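Local coordinates for putative TetR-family transcriptional regulator (Syntrophomonas wolfei subsp. wolfei, PDB 3LWJ), which probably binds DNA through an N-terminal helix-turn-helix domain and so probably regulates transcription, at residues K28-T33 / A118-C123; N51-K56 / L60-E65; E98-A101 / L106-I109; E108-V113 / K125-R130. All blocks are in the same frame, centred on the assembly; numbering follows the deposited sequence.

Contact 1: residues K28-T33 / A118-C123; sequences KGYYNT and APIDQC
Tyr30 and Tyr31 reach from the turn that follows helix 10-28 and meet one side chain, Ile120, on the first turn of helix 118-144. The turn opens at Gly29, whose positive phi (92°) would jam any CB against the carbonyl oxygen of Lys28. Lys28 O accepts a nearly straight bond from Asn32 ND2 (2.8 Å). In Tyr30, CG lies anti to the backbone N (chi1 179°), which aims the ring at the helix; its CE2 comes 3.6 Å from Ile120 CG1 and 3.8 Å from Ile120 CD1. The hydroxyl of Tyr30 is hydrogen-bonded to Glu57 of helix 56-79. Tyr31 arrives alongside, with Tyr30 CD2 over the centre of its ring, and lays its OH 3.5 Å from Ile120 CG1 while bonding to Ser116 and Ser117 just before the helix. Ile120 thus meets a ring carbon of Tyr30 and the hydroxyl of Tyr31. Replacing Tyr30 with an alanine would probably leave Glu57 without its hydroxyl partner and open a gap beside CG1 and CD1 of Ile120. Farther on, Thr33 OG1 bonds back to Gly29 O at 3.0 Å, from above the carbonyl plane, helping to close the turn. The contact joins the loop between the first two helices of a TetR-type DNA-binding domain to the start of a long helix in the helical body, an interdomain seam of the TetR fold.

Contact 2: residues N51-K56 / L60-E65; sequences NYFVDK and LKNLLE
Phe53 and Asn62 meet where the predicted helix-turn-helix of this TetR-family domain gives way to helix 56-79. From CB, the phenylalanine side chain swings toward that helix with CG beside the backbone N (chi1 -48°). Tyr52 CB lies over one face of its ring. CD1 comes 4.0 Å from Asn62 ND2, and one atom farther out CE1 carries most of the contact, 3.5 Å from Asn62 CG. That amide carbon lies at the ring edge, near the ring plane, and the plane of the amide is turned 82° from that of the ring. Its nitrogen is bonded to the carbonyl of Asp58 one turn earlier, which, in this conformer, helps to set the rotation of the amide against the phenylalanine. The ring also packs on Ile17 and Leu18 of helix 10-28, so Phe53 ties the end of the helix-turn-helix to two other helices of the domain. Asp55 caps the start of helix 56-79, its OD1 accepting from the backbone N of Asp58. Lys56 sends its ammonium away to the carbonyls of Tyr30 and Thr33. Its own carbonyl stays with the helix: Leu60 N donates to Lys56 O at 2.9 Å, with an N-H...O angle of 167°.

Contact 3: residues E98-A101 / L106-I109; sequences EVFA and LSEI
Ser107 overlaps the base of Phe100, its hydroxyl lying against the CA, CB and carbonyl oxygen of that residue where helices 85-102 and 104-113 follow each other across a tight bend. These are consecutive helices of the helical body that follows the DNA-binding domain, as in TetR-family proteins. The CA atoms of the two residues are 5.9 Å apart, a close approach that the short bend imposes and the small serine probably tolerates. Its CB points toward the preceding helix, and OG stands beside its own backbone N, anti to the carbonyl carbon (chi1 -71°). From there OG lies 3.4 Å from Phe100 CA and 3.5 Å from Phe100 CB, while the nearest ring atoms, CG and CD1, are each 4.1 Å from Ser107 OG. The serine therefore touches the root of the phenylalanine more than its aromatic ring. The phenylalanine side chain also packs on Glu164 and Leu168 of helix 153-173, and Leu168 packs against Ser107 too, so the same helix covers both residues.

The polar part of the contact is the approach of Ser107 OG to Phe100 O, at 2.9 Å. A second acceptor, the carbonyl oxygen of Asn103 in the bend, is also within hydrogen-bonding reach of this hydroxyl. Phe67 of helix 56-79 packs on the serine as well. With a single proton between two backbone carbonyls, the hydroxyl may serve either one or shift between them. In either case, the chemistry places one small, buried polar group beside two main-chain oxygens at the helix junction.

Contact 4: residues E108-V113 / K125-R130; sequences EIYSRV and KQFEDR
Helix 104-113 and helix 118-144 face each other here with Tyr110 and Phe127 at their nearest backbone point, CA atoms 10.0 Å apart, so that long side chains must bridge the gap. Both aromatic residues point toward the opposite helix. A chi1 of 171° turns the Tyr110 ring away from its own backbone N and out across the gap, until the edge of Phe127 meets one of its faces. This is a T-shaped stack: the centroids are 5.2 Å apart, the planes stand at 80°, and Phe127 CE2 is the leading atom, 3.7 Å from Tyr110 CZ and offset toward the rim.

Glu128 approaches the same ring at its edge. Its chain, extended beyond CG, delivers the carboxylate to the phenol, and Tyr110 OH donates to Glu128 OE2 at 2.6 Å, using the oxygen's anti lone pair. That same oxygen forms a salt bridge with Lys165 of helix 153-173, so two donors grip it; the lysine would be expected to help keep this buried carboxylate ionised. A phenylalanine in place of Tyr110 would probably keep the stack on Phe127 but leave Glu128 OE2 with one donor fewer and its carboxylate less firmly oriented.

Away from the Tyr110 ring, Arg112 NE and Glu108 OE2 form a salt bridge within helix 104-113 (3.0 Å), and Arg112 NH1 bonds to Gly115 O of the second subunit. Leu64 of helix 56-79 packs on Phe127, while helix 153-173 reaches Tyr110 through Lys165. Phe166 of the second subunit packs on Glu128, bringing the dimer partner up to this part of the helical body.

From the N terminus, the turn after helix 10-28 opens contact 1, whose loop closes 85 residues later on helix 118-144. Contact 2 is nested inside this loop, and Lys61 CG touches Cys123 SG of contact 1. Contact 3, also nested there, closes the short bend between helices 85-102 and 104-113. Contact 4 begins on the segment where contact 3 ends, sharing Glu108 and Ile109, and crosses contact 1: Val113 packs on Ile120. Leu64 O against Phe127 CD1 connects contacts 2 and 4. Contact 1 ties the DNA-binding domain to the helical body, contact 2 secures the end of the helix-turn-helix, and contacts 3 and 4 hold helices of the body together.

Contact 1: residues K28-T33 / A118-C123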
loop_
_atom_site.group_PDB
_atom_site.type_symbol
_atom_site.label_atom_id
_atom_site.label_comp_id
_atom_site.label_asym_id
_atom_site.label_seq_id
_atom_site.Cartn_x
_atom_site.Cartn_y
_atom_site.Cartn_z
ATOM N N LYS A 28 -22.349 -5.752 -3.099
ATOM C CA LYS A 28 -22.265 -7.199 -2.804
ATOM C C LYS A 28 -20.843 -7.698 -2.548
ATOM O O LYS A 28 -20.667 -8.816 -2.025
ATOM C CB LYS A 28 -22.837 -8.028 -3.971
ATOM C CG LYS A 28 -24.255 -7.676 -4.424
ATOM C CD LYS A 28 -24.719 -8.590 -5.569
ATOM C CE LYS A 28 -24.523 -10.079 -5.242
ATOM N NZ LYS A 28 -25.313 -11.006 -6.122
ATOM N N GLY A 29 -19.844 -6.892 -2.928
ATOM C CA GLY A 29 -18.437 -7.333 -2.950
ATOM C C GLY A 29 -18.026 -7.911 -4.321
ATOM O O GLY A 29 -18.781 -8.671 -4.935
ATOM N N TYR A 30 -16.830 -7.547 -4.781
ATOM C CA TYR A 30 -16.310 -7.918 -6.108
ATOM C C TYR A 30 -16.424 -9.422 -6.425
ATOM O O TYR A 30 -16.850 -9.801 -7.515
ATOM C CB TYR A 30 -14.841 -7.452 -6.256
ATOM C CG TYR A 30 -14.254 -7.825 -7.594
ATOM C CD1 TYR A 30 -14.339 -6.954 -8.673
ATOM C CD2 TYR A 30 -13.682 -9.088 -7.807
ATOM C CE1 TYR A 30 -13.849 -7.311 -9.926
ATOM C CE2 TYR A 30 -13.177 -9.447 -9.056
ATOM C CZ TYR A 30 -13.282 -8.557 -10.113
ATOM O OH TYR A 30 -12.781 -8.874 -11.373
ATOM N N TYR A 31 -16.068 -10.272 -5.471
ATOM C CA TYR A 31 -16.080 -11.724 -5.686
ATOM C C TYR A 31 -17.470 -12.340 -5.653
ATOM O O TYR A 31 -17.757 -13.292 -6.429
ATOM C CB TYR A 31 -15.152 -12.409 -4.687
ATOM C CG TYR A 31 -13.719 -12.106 -5.035
ATOM C CD1 TYR A 31 -13.142 -12.660 -6.187
ATOM C CD2 TYR A 31 -12.969 -11.230 -4.278
ATOM C CE1 TYR A 31 -11.847 -12.395 -6.535
ATOM C CE2 TYR A 31 -11.664 -10.925 -4.627
ATOM C CZ TYR A 31 -11.101 -11.517 -5.758
ATOM O OH TYR A 31 -9.802 -11.237 -6.109
ATOM N N ASN A 32 -18.326 -11.785 -4.793
ATOM C CA ASN A 32 -19.748 -12.178 -4.723
ATOM C C ASN A 32 -20.592 -11.707 -5.906
ATOM O O ASN A 32 -21.695 -12.184 -6.066
ATOM C CB ASN A 32 -20.411 -11.629 -3.446
ATOM C CG ASN A 32 -19.759 -12.137 -2.156
ATOM O OD1 ASN A 32 -19.459 -13.314 -2.022
ATOM N ND2 ASN A 32 -19.561 -11.237 -1.193
ATOM N N THR A 33 -20.123 -10.731 -6.684
ATOM C CA THR A 33 -20.855 -10.286 -7.893
ATOM C C THR A 33 -20.586 -11.218 -9.095
ATOM O O THR A 33 -19.427 -11.475 -9.423
ATOM C CB THR A 33 -20.452 -8.874 -8.315
ATOM O OG1 THR A 33 -20.627 -7.985 -7.213
ATOM C CG2 THR A 33 -21.278 -8.384 -9.554
ATOM N N ALA A 118 -4.596 -13.777 -7.871
ATOM C CA ALA A 118 -3.641 -13.442 -8.935
ATOM C C ALA A 118 -4.301 -12.787 -10.149
ATOM O O ALA A 118 -3.734 -11.861 -10.720
ATOM C CB ALA A 118 -2.810 -14.640 -9.361
ATOM N N PRO A 119 -5.507 -13.233 -10.542
ATOM C CA PRO A 119 -6.072 -12.514 -11.706
ATOM C C PRO A 119 -6.388 -11.041 -11.434
ATOM O O PRO A 119 -6.241 -10.203 -12.319
ATOM C CB PRO A 119 -7.357 -13.293 -12.012
ATOM C CG PRO A 119 -7.047 -14.660 -11.597
ATOM C CD PRO A 119 -6.228 -14.498 -10.304
ATOM N N ILE A 120 -6.845 -10.740 -10.227
ATOM C CA ILE A 120 -7.210 -9.345 -9.872
ATOM C C ILE A 120 -5.936 -8.541 -9.651
ATOM O O ILE A 120 -5.816 -7.414 -10.145
ATOM C CB ILE A 120 -8.173 -9.321 -8.685
ATOM C CG1 ILE A 120 -9.589 -9.662 -9.188
ATOM C CG2 ILE A 120 -8.187 -7.949 -8.006
ATOM C CD1 ILE A 120 -9.783 -11.064 -9.768
ATOM N N ASP A 121 -4.952 -9.152 -8.987
ATOM C CA ASP A 121 -3.629 -8.519 -8.889
ATOM C C ASP A 121 -2.978 -8.257 -10.260
ATOM O O ASP A 121 -2.369 -7.201 -10.460
ATOM C CB ASP A 121 -2.724 -9.303 -7.957
ATOM C CG ASP A 121 -3.046 -9.038 -6.490
ATOM O OD1 ASP A 121 -3.232 -7.846 -6.114
ATOM O OD2 ASP A 121 -3.080 -10.013 -5.711
ATOM N N GLN A 122 -3.144 -9.164 -11.225
ATOM C CA GLN A 122 -2.684 -8.924 -12.605
ATOM C C GLN A 122 -3.356 -7.645 -13.148
ATOM O O GLN A 122 -2.727 -6.850 -13.804
ATOM C CB GLN A 122 -2.971 -10.137 -13.538
ATOM C CG GLN A 122 -2.042 -11.394 -13.358
ATOM C CD GLN A 122 -2.520 -12.684 -14.097
ATOM O OE1 GLN A 122 -1.835 -13.716 -14.061
ATOM N NE2 GLN A 122 -3.678 -12.618 -14.770
ATOM N N CYS A 123 -4.661 -7.473 -12.899
ATOM C CA CYS A 123 -5.354 -6.261 -13.378
ATOM C C CYS A 123 -4.798 -5.011 -12.694
ATOM O O CYS A 123 -4.548 -3.995 -13.329
ATOM C CB CYS A 123 -6.843 -6.305 -13.085
ATOM S SG CYS A 123 -7.753 -7.639 -13.872
#

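Contact 2: residues N51-K56 / L60-E65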
loop_
_atom_site.group_PDB
_atom_site.type_symbol
_atom_site.label_atom_id
_atom_site.label_comp_id
_atom_site.label_asym_id
_atom_site.label_seq_id
_atom_site.Cartn_x
_atom_site.Cartn_y
_atom_site.Cartn_z
ATOM N N ASN A 51 -20.053 -8.483 -26.587
ATOM C CA ASN A 51 -19.395 -7.634 -27.578
ATOM C C ASN A 51 -18.366 -6.739 -26.907
ATOM O O ASN A 51 -17.420 -6.317 -27.560
ATOM C CB ASN A 51 -20.407 -6.772 -28.365
ATOM C CG ASN A 51 -21.254 -7.587 -29.340
ATOM O OD1 ASN A 51 -20.858 -8.666 -29.786
ATOM N ND2 ASN A 51 -22.423 -7.055 -29.690
ATOM N N TYR A 52 -18.557 -6.469 -25.609
ATOM C CA TYR A 52 -17.665 -5.598 -24.809
ATOM C C TYR A 52 -16.736 -6.354 -23.822
ATOM O O TYR A 52 -15.544 -6.023 -23.706
ATOM C CB TYR A 52 -18.496 -4.563 -24.011
ATOM C CG TYR A 52 -19.443 -3.725 -24.851
ATOM C CD1 TYR A 52 -19.025 -2.526 -25.442
ATOM C CD2 TYR A 52 -20.761 -4.134 -25.050
ATOM C CE1 TYR A 52 -19.899 -1.768 -26.216
ATOM C CE2 TYR A 52 -21.637 -3.394 -25.819
ATOM C CZ TYR A 52 -21.206 -2.215 -26.400
ATOM O OH TYR A 52 -22.099 -1.494 -27.147
ATOM N N PHE A 53 -17.294 -7.339 -23.103
ATOM C CA PHE A 53 -16.585 -8.008 -21.996
ATOM C C PHE A 53 -16.811 -9.521 -21.970
ATOM O O PHE A 53 -17.919 -10.012 -22.246
ATOM C CB PHE A 53 -17.007 -7.423 -20.635
ATOM C CG PHE A 53 -16.995 -5.912 -20.586
ATOM C CD1 PHE A 53 -15.794 -5.215 -20.641
ATOM C CD2 PHE A 53 -18.183 -5.192 -20.479
ATOM C CE1 PHE A 53 -15.788 -3.824 -20.586
ATOM C CE2 PHE A 53 -18.185 -3.801 -20.439
ATOM C CZ PHE A 53 -16.984 -3.112 -20.485
ATOM N N VAL A 54 -15.755 -10.244 -21.599
ATOM C CA VAL A 54 -15.816 -11.704 -21.540
ATOM C C VAL A 54 -16.118 -12.179 -20.101
ATOM O O VAL A 54 -16.730 -13.240 -19.909
ATOM C CB VAL A 54 -14.524 -12.377 -22.107
ATOM C CG1 VAL A 54 -14.816 -13.814 -22.517
ATOM C CG2 VAL A 54 -13.976 -11.609 -23.315
ATOM N N ASP A 55 -15.739 -11.377 -19.099
ATOM C CA ASP A 55 -15.952 -11.692 -17.665
ATOM C C ASP A 55 -15.767 -10.450 -16.729
ATOM O O ASP A 55 -15.628 -9.336 -17.230
ATOM C CB ASP A 55 -15.067 -12.891 -17.236
ATOM C CG ASP A 55 -13.602 -12.558 -17.110
ATOM O OD1 ASP A 55 -13.216 -11.371 -17.067
ATOM O OD2 ASP A 55 -12.806 -13.524 -17.000
ATOM N N LYS A 56 -15.784 -10.631 -15.401
ATOM C CA LYS A 56 -15.601 -9.497 -14.454
ATOM C C LYS A 56 -14.233 -8.814 -14.563
ATOM O O LYS A 56 -14.109 -7.594 -14.383
ATOM C CB LYS A 56 -15.765 -9.925 -12.997
ATOM C CG LYS A 56 -17.159 -10.018 -12.473
ATOM C CD LYS A 56 -17.126 -10.263 -10.961
ATOM C CE LYS A 56 -16.580 -11.651 -10.605
ATOM N NZ LYS A 56 -16.612 -11.971 -9.166
ATOM N N LEU A 60 -13.142 -4.899 -14.715
ATOM C CA LEU A 60 -12.182 -4.271 -13.829
ATOM C C LEU A 60 -11.050 -3.635 -14.648
ATOM O O LEU A 60 -10.726 -2.484 -14.396
ATOM C CB LEU A 60 -11.655 -5.289 -12.782
ATOM C CG LEU A 60 -10.704 -4.763 -11.694
ATOM C CD1 LEU A 60 -11.393 -3.714 -10.856
ATOM C CD2 LEU A 60 -10.098 -5.850 -10.784
ATOM N N LYS A 61 -10.462 -4.347 -15.630
ATOM C CA LYS A 61 -9.384 -3.740 -16.467
ATOM C C LYS A 61 -9.861 -2.460 -17.153
ATOM O O LYS A 61 -9.115 -1.480 -17.259
ATOM C CB LYS A 61 -8.821 -4.695 -17.561
ATOM C CG LYS A 61 -7.879 -5.832 -17.061
ATOM C CD LYS A 61 -7.278 -6.699 -18.228
ATOM C CE LYS A 61 -7.147 -8.229 -17.893
ATOM N NZ LYS A 61 -5.808 -8.750 -17.331
ATOM N N ASN A 62 -11.089 -2.505 -17.661
ATOM C CA ASN A 62 -11.669 -1.372 -18.371
ATOM C C ASN A 62 -11.950 -0.181 -17.419
ATOM O O ASN A 62 -11.693 0.963 -17.770
ATOM C CB ASN A 62 -12.909 -1.804 -19.170
ATOM C CG ASN A 62 -12.555 -2.482 -20.521
ATOM O OD1 ASN A 62 -12.676 -1.866 -21.568
ATOM N ND2 ASN A 62 -12.109 -3.744 -20.484
ATOM N N LEU A 63 -12.463 -0.451 -16.225
ATOM C CA LEU A 63 -12.633 0.588 -15.193
ATOM C C LEU A 63 -11.289 1.248 -14.858
ATOM O O LEU A 63 -11.202 2.453 -14.770
ATOM C CB LEU A 63 -13.239 -0.010 -13.918
ATOM C CG LEU A 63 -14.722 -0.371 -13.971
ATOM C CD1 LEU A 63 -15.089 -1.293 -12.824
ATOM C CD2 LEU A 63 -15.582 0.879 -13.968
ATOM N N LEU A 64 -10.236 0.449 -14.707
ATOM C CA LEU A 64 -8.938 0.986 -14.325
ATOM C C LEU A 64 -8.179 1.671 -15.477
ATOM O O LEU A 64 -7.408 2.622 -15.244
ATOM C CB LEU A 64 -8.065 -0.097 -13.708
ATOM C CG LEU A 64 -8.544 -0.732 -12.394
ATOM C CD1 LEU A 64 -7.751 -2.025 -12.084
ATOM C CD2 LEU A 64 -8.437 0.256 -11.243
ATOM N N GLU A 65 -8.380 1.203 -16.694
ATOM C CA GLU A 65 -7.854 1.890 -17.885
ATOM C C GLU A 65 -8.380 3.321 -18.012
ATOM O O GLU A 65 -7.627 4.246 -18.288
ATOM C CB GLU A 65 -8.265 1.160 -19.164
ATOM C CG GLU A 65 -7.381 -0.018 -19.503
ATOM C CD GLU A 65 -7.980 -0.947 -20.578
ATOM O OE1 GLU A 65 -9.024 -0.597 -21.201
ATOM O OE2 GLU A 65 -7.393 -2.036 -20.783
#

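Contact 3: residues E98-A101 / L106-I109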
loop_
_atom_site.group_PDB
_atom_site.type_symbol
_atom_site.label_atom_id
_atom_site.label_comp_id
_atom_site.label_asym_id
_atom_site.label_seq_id
_atom_site.Cartn_x
_atom_site.Cartn_y
_atom_site.Cartn_z
ATOM N N GLU A 98 -7.296 14.391 -6.250
ATOM C CA GLU A 98 -8.664 14.829 -6.617
ATOM C C GLU A 98 -9.332 13.875 -7.625
ATOM O O GLU A 98 -10.540 13.670 -7.565
ATOM C CB GLU A 98 -8.703 16.263 -7.177
ATOM C CG GLU A 98 -8.209 17.400 -6.236
ATOM C CD GLU A 98 -9.186 17.828 -5.122
ATOM O OE1 GLU A 98 -10.322 17.270 -5.031
ATOM O OE2 GLU A 98 -8.797 18.744 -4.337
ATOM N N VAL A 99 -8.577 13.282 -8.551
ATOM C CA VAL A 99 -9.177 12.297 -9.464
ATOM C C VAL A 99 -9.661 11.100 -8.627
ATOM O O VAL A 99 -10.773 10.611 -8.822
ATOM C CB VAL A 99 -8.194 11.857 -10.589
ATOM C CG1 VAL A 99 -8.792 10.781 -11.439
ATOM C CG2 VAL A 99 -7.788 13.039 -11.459
ATOM N N PHE A 100 -8.840 10.652 -7.672
ATOM C CA PHE A 100 -9.264 9.578 -6.780
ATOM C C PHE A 100 -10.628 9.937 -6.157
ATOM O O PHE A 100 -11.546 9.130 -6.217
ATOM C CB PHE A 100 -8.251 9.313 -5.655
ATOM C CG PHE A 100 -6.956 8.688 -6.091
ATOM C CD1 PHE A 100 -6.852 7.940 -7.215
ATOM C CD2 PHE A 100 -5.843 8.809 -5.290
ATOM C CE1 PHE A 100 -5.651 7.335 -7.578
ATOM C CE2 PHE A 100 -4.656 8.219 -5.644
ATOM C CZ PHE A 100 -4.571 7.477 -6.811
ATOM N N ALA A 101 -10.746 11.133 -5.585
ATOM C CA ALA A 101 -11.971 11.570 -4.901
ATOM C C ALA A 101 -13.208 11.669 -5.825
ATOM O O ALA A 101 -14.344 11.414 -5.391
ATOM C CB ALA A 101 -11.737 12.901 -4.173
ATOM N N LEU A 106 -14.797 3.586 -7.101
ATOM C CA LEU A 106 -13.697 2.856 -7.738
ATOM C C LEU A 106 -12.424 2.869 -6.885
ATOM O O LEU A 106 -11.730 1.842 -6.793
ATOM C CB LEU A 106 -13.418 3.411 -9.151
ATOM C CG LEU A 106 -12.290 2.752 -9.957
ATOM C CD1 LEU A 106 -12.438 1.218 -9.987
ATOM C CD2 LEU A 106 -12.207 3.325 -11.346
ATOM N N SER A 107 -12.111 4.028 -6.292
ATOM C CA SER A 107 -10.999 4.147 -5.349
ATOM C C SER A 107 -11.195 3.158 -4.206
ATOM O O SER A 107 -10.264 2.506 -3.765
ATOM C CB SER A 107 -10.890 5.584 -4.796
ATOM O OG SER A 107 -10.416 6.529 -5.785
ATOM N N GLU A 108 -12.418 3.028 -3.727
ATOM C CA GLU A 108 -12.695 2.025 -2.704
ATOM C C GLU A 108 -12.397 0.597 -3.189
ATOM O O GLU A 108 -11.669 -0.136 -2.516
ATOM C CB GLU A 108 -14.123 2.120 -2.210
ATOM C CG GLU A 108 -14.258 1.628 -0.774
ATOM C CD GLU A 108 -15.704 1.610 -0.274
ATOM O OE1 GLU A 108 -16.440 2.604 -0.487
ATOM O OE2 GLU A 108 -16.084 0.575 0.318
ATOM N N ILE A 109 -12.948 0.199 -4.346
ATOM C CA ILE A 109 -12.695 -1.138 -4.875
ATOM C C ILE A 109 -11.190 -1.358 -5.057
ATOM O O ILE A 109 -10.670 -2.347 -4.588
ATOM C CB ILE A 109 -13.397 -1.394 -6.221
ATOM C CG1 ILE A 109 -14.923 -1.394 -6.074
ATOM C CG2 ILE A 109 -12.924 -2.738 -6.866
ATOM C CD1 ILE A 109 -15.460 -2.407 -5.093
#

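Contact 4: residues E108-V113 / K125-R130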
loop_
_atom_site.group_PDB
_atom_site.type_symbol
_atom_site.label_atom_id
_atom_site.label_comp_id
_atom_site.label_asym_id
_atom_site.label_seq_id
_atom_site.Cartn_x
_atom_site.Cartn_y
_atom_site.Cartn_z
ATOM N N GLU A 108 -12.418 3.028 -3.727
ATOM C CA GLU A 108 -12.695 2.025 -2.704
ATOM C C GLU A 108 -12.397 0.597 -3.189
ATOM O O GLU A 108 -11.669 -0.136 -2.516
ATOM C CB GLU A 108 -14.123 2.120 -2.210
ATOM C CG GLU A 108 -14.258 1.628 -0.774
ATOM C CD GLU A 108 -15.704 1.610 -0.274
ATOM O OE1 GLU A 108 -16.440 2.604 -0.487
ATOM O OE2 GLU A 108 -16.084 0.575 0.318
ATOM N N ILE A 109 -12.948 0.199 -4.346
ATOM C CA ILE A 109 -12.695 -1.138 -4.875
ATOM C C ILE A 109 -11.190 -1.358 -5.057
ATOM O O ILE A 109 -10.670 -2.347 -4.588
ATOM C CB ILE A 109 -13.397 -1.394 -6.221
ATOM C CG1 ILE A 109 -14.923 -1.394 -6.074
ATOM C CG2 ILE A 109 -12.924 -2.738 -6.866
ATOM C CD1 ILE A 109 -15.460 -2.407 -5.093
ATOM N N TYR A 110 -10.498 -0.409 -5.705
ATOM C CA TYR A 110 -9.027 -0.452 -5.844
ATOM C C TYR A 110 -8.315 -0.690 -4.527
ATOM O O TYR A 110 -7.328 -1.437 -4.473
ATOM C CB TYR A 110 -8.566 0.849 -6.482
ATOM C CG TYR A 110 -7.089 1.116 -6.524
ATOM C CD1 TYR A 110 -6.190 0.195 -7.095
ATOM C CD2 TYR A 110 -6.583 2.341 -6.057
ATOM C CE1 TYR A 110 -4.811 0.484 -7.152
ATOM C CE2 TYR A 110 -5.215 2.633 -6.125
ATOM C CZ TYR A 110 -4.345 1.695 -6.687
ATOM O OH TYR A 110 -3.009 1.979 -6.746
ATOM N N SER A 111 -8.816 -0.050 -3.472
ATOM C CA SER A 111 -8.203 -0.082 -2.139
ATOM C C SER A 111 -8.570 -1.309 -1.346
ATOM O O SER A 111 -7.986 -1.557 -0.295
ATOM C CB SER A 111 -8.628 1.151 -1.321
ATOM O OG SER A 111 -8.230 2.351 -1.959
ATOM N N ARG A 112 -9.550 -2.057 -1.820
ATOM C CA ARG A 112 -10.005 -3.248 -1.106
ATOM C C ARG A 112 -9.540 -4.570 -1.738
ATOM O O ARG A 112 -9.320 -5.522 -1.024
ATOM C CB ARG A 112 -11.524 -3.257 -1.000
ATOM C CG ARG A 112 -12.085 -2.205 -0.057
ATOM C CD ARG A 112 -13.589 -2.434 0.152
ATOM N NE ARG A 112 -14.105 -1.561 1.208
ATOM C CZ ARG A 112 -13.926 -1.776 2.509
ATOM N NH1 ARG A 112 -13.242 -2.843 2.929
ATOM N NH2 ARG A 112 -14.422 -0.918 3.399
ATOM N N VAL A 113 -9.403 -4.622 -3.061
ATOM C CA VAL A 113 -9.153 -5.900 -3.720
ATOM C C VAL A 113 -7.668 -6.234 -3.966
ATOM O O VAL A 113 -7.366 -7.331 -4.425
ATOM C CB VAL A 113 -9.935 -6.027 -5.042
ATOM C CG1 VAL A 113 -11.460 -5.810 -4.799
ATOM C CG2 VAL A 113 -9.329 -5.135 -6.133
ATOM N N LYS A 125 -1.966 -4.657 -11.556
ATOM C CA LYS A 125 -0.559 -4.498 -11.972
ATOM C C LYS A 125 -0.463 -3.702 -13.257
ATOM O O LYS A 125 0.408 -2.861 -13.400
ATOM C CB LYS A 125 0.193 -5.841 -12.099
ATOM C CG LYS A 125 1.723 -5.647 -12.266
ATOM C CD LYS A 125 2.506 -6.991 -12.365
ATOM C CE LYS A 125 3.965 -6.752 -12.667
ATOM N NZ LYS A 125 4.176 -6.132 -14.024
ATOM N N GLN A 126 -1.406 -3.918 -14.161
ATOM C CA GLN A 126 -1.412 -3.164 -15.405
ATOM C C GLN A 126 -1.714 -1.684 -15.168
ATOM O O GLN A 126 -1.080 -0.814 -15.745
ATOM C CB GLN A 126 -2.384 -3.811 -16.410
ATOM C CG GLN A 126 -1.945 -5.216 -16.743
ATOM C CD GLN A 126 -2.822 -5.924 -17.757
ATOM O OE1 GLN A 126 -3.420 -5.288 -18.636
ATOM N NE2 GLN A 126 -2.890 -7.264 -17.649
ATOM N N PHE A 127 -2.683 -1.417 -14.308
ATOM C CA PHE A 127 -3.028 -0.063 -13.887
ATOM C C PHE A 127 -1.810 0.628 -13.206
ATOM O O PHE A 127 -1.321 1.667 -13.652
ATOM C CB PHE A 127 -4.248 -0.155 -12.966
ATOM C CG PHE A 127 -4.578 1.113 -12.270
ATOM C CD1 PHE A 127 -5.106 2.176 -12.977
ATOM C CD2 PHE A 127 -4.371 1.246 -10.911
ATOM C CE1 PHE A 127 -5.410 3.359 -12.359
ATOM C CE2 PHE A 127 -4.673 2.446 -10.275
ATOM C CZ PHE A 127 -5.204 3.499 -11.002
ATOM N N GLU A 128 -1.278 -0.006 -12.178
ATOM C CA GLU A 128 -0.124 0.533 -11.447
ATOM C C GLU A 128 1.144 0.699 -12.296
ATOM O O GLU A 128 1.803 1.732 -12.191
ATOM C CB GLU A 128 0.105 -0.300 -10.172
ATOM C CG GLU A 128 -1.031 0.025 -9.159
ATOM C CD GLU A 128 -0.966 -0.674 -7.830
ATOM O OE1 GLU A 128 -0.349 -1.741 -7.722
ATOM O OE2 GLU A 128 -1.586 -0.148 -6.888
ATOM N N ASP A 129 1.458 -0.272 -13.160
ATOM C CA ASP A 129 2.637 -0.194 -14.061
ATOM C C ASP A 129 2.508 1.004 -14.984
ATOM O O ASP A 129 3.511 1.692 -15.295
ATOM C CB ASP A 129 2.801 -1.482 -14.912
ATOM C CG ASP A 129 3.436 -2.642 -14.143
ATOM O OD1 ASP A 129 3.863 -2.476 -12.958
ATOM O OD2 ASP A 129 3.512 -3.747 -14.734
ATOM N N ARG A 130 1.283 1.272 -15.419
ATOM C CA ARG A 130 1.028 2.405 -16.317
ATOM C C ARG A 130 1.298 3.742 -15.631
ATOM O O ARG A 130 1.972 4.614 -16.199
ATOM C CB ARG A 130 -0.418 2.385 -16.802
ATOM C CG ARG A 130 -0.756 3.475 -17.821
ATOM C CD ARG A 130 -2.054 3.164 -18.505
ATOM N NE ARG A 130 -2.539 4.266 -19.337
ATOM C CZ ARG A 130 -3.778 4.336 -19.806
ATOM N NH1 ARG A 130 -4.668 3.376 -19.526
ATOM N NH2 ARG A 130 -4.137 5.367 -20.548
#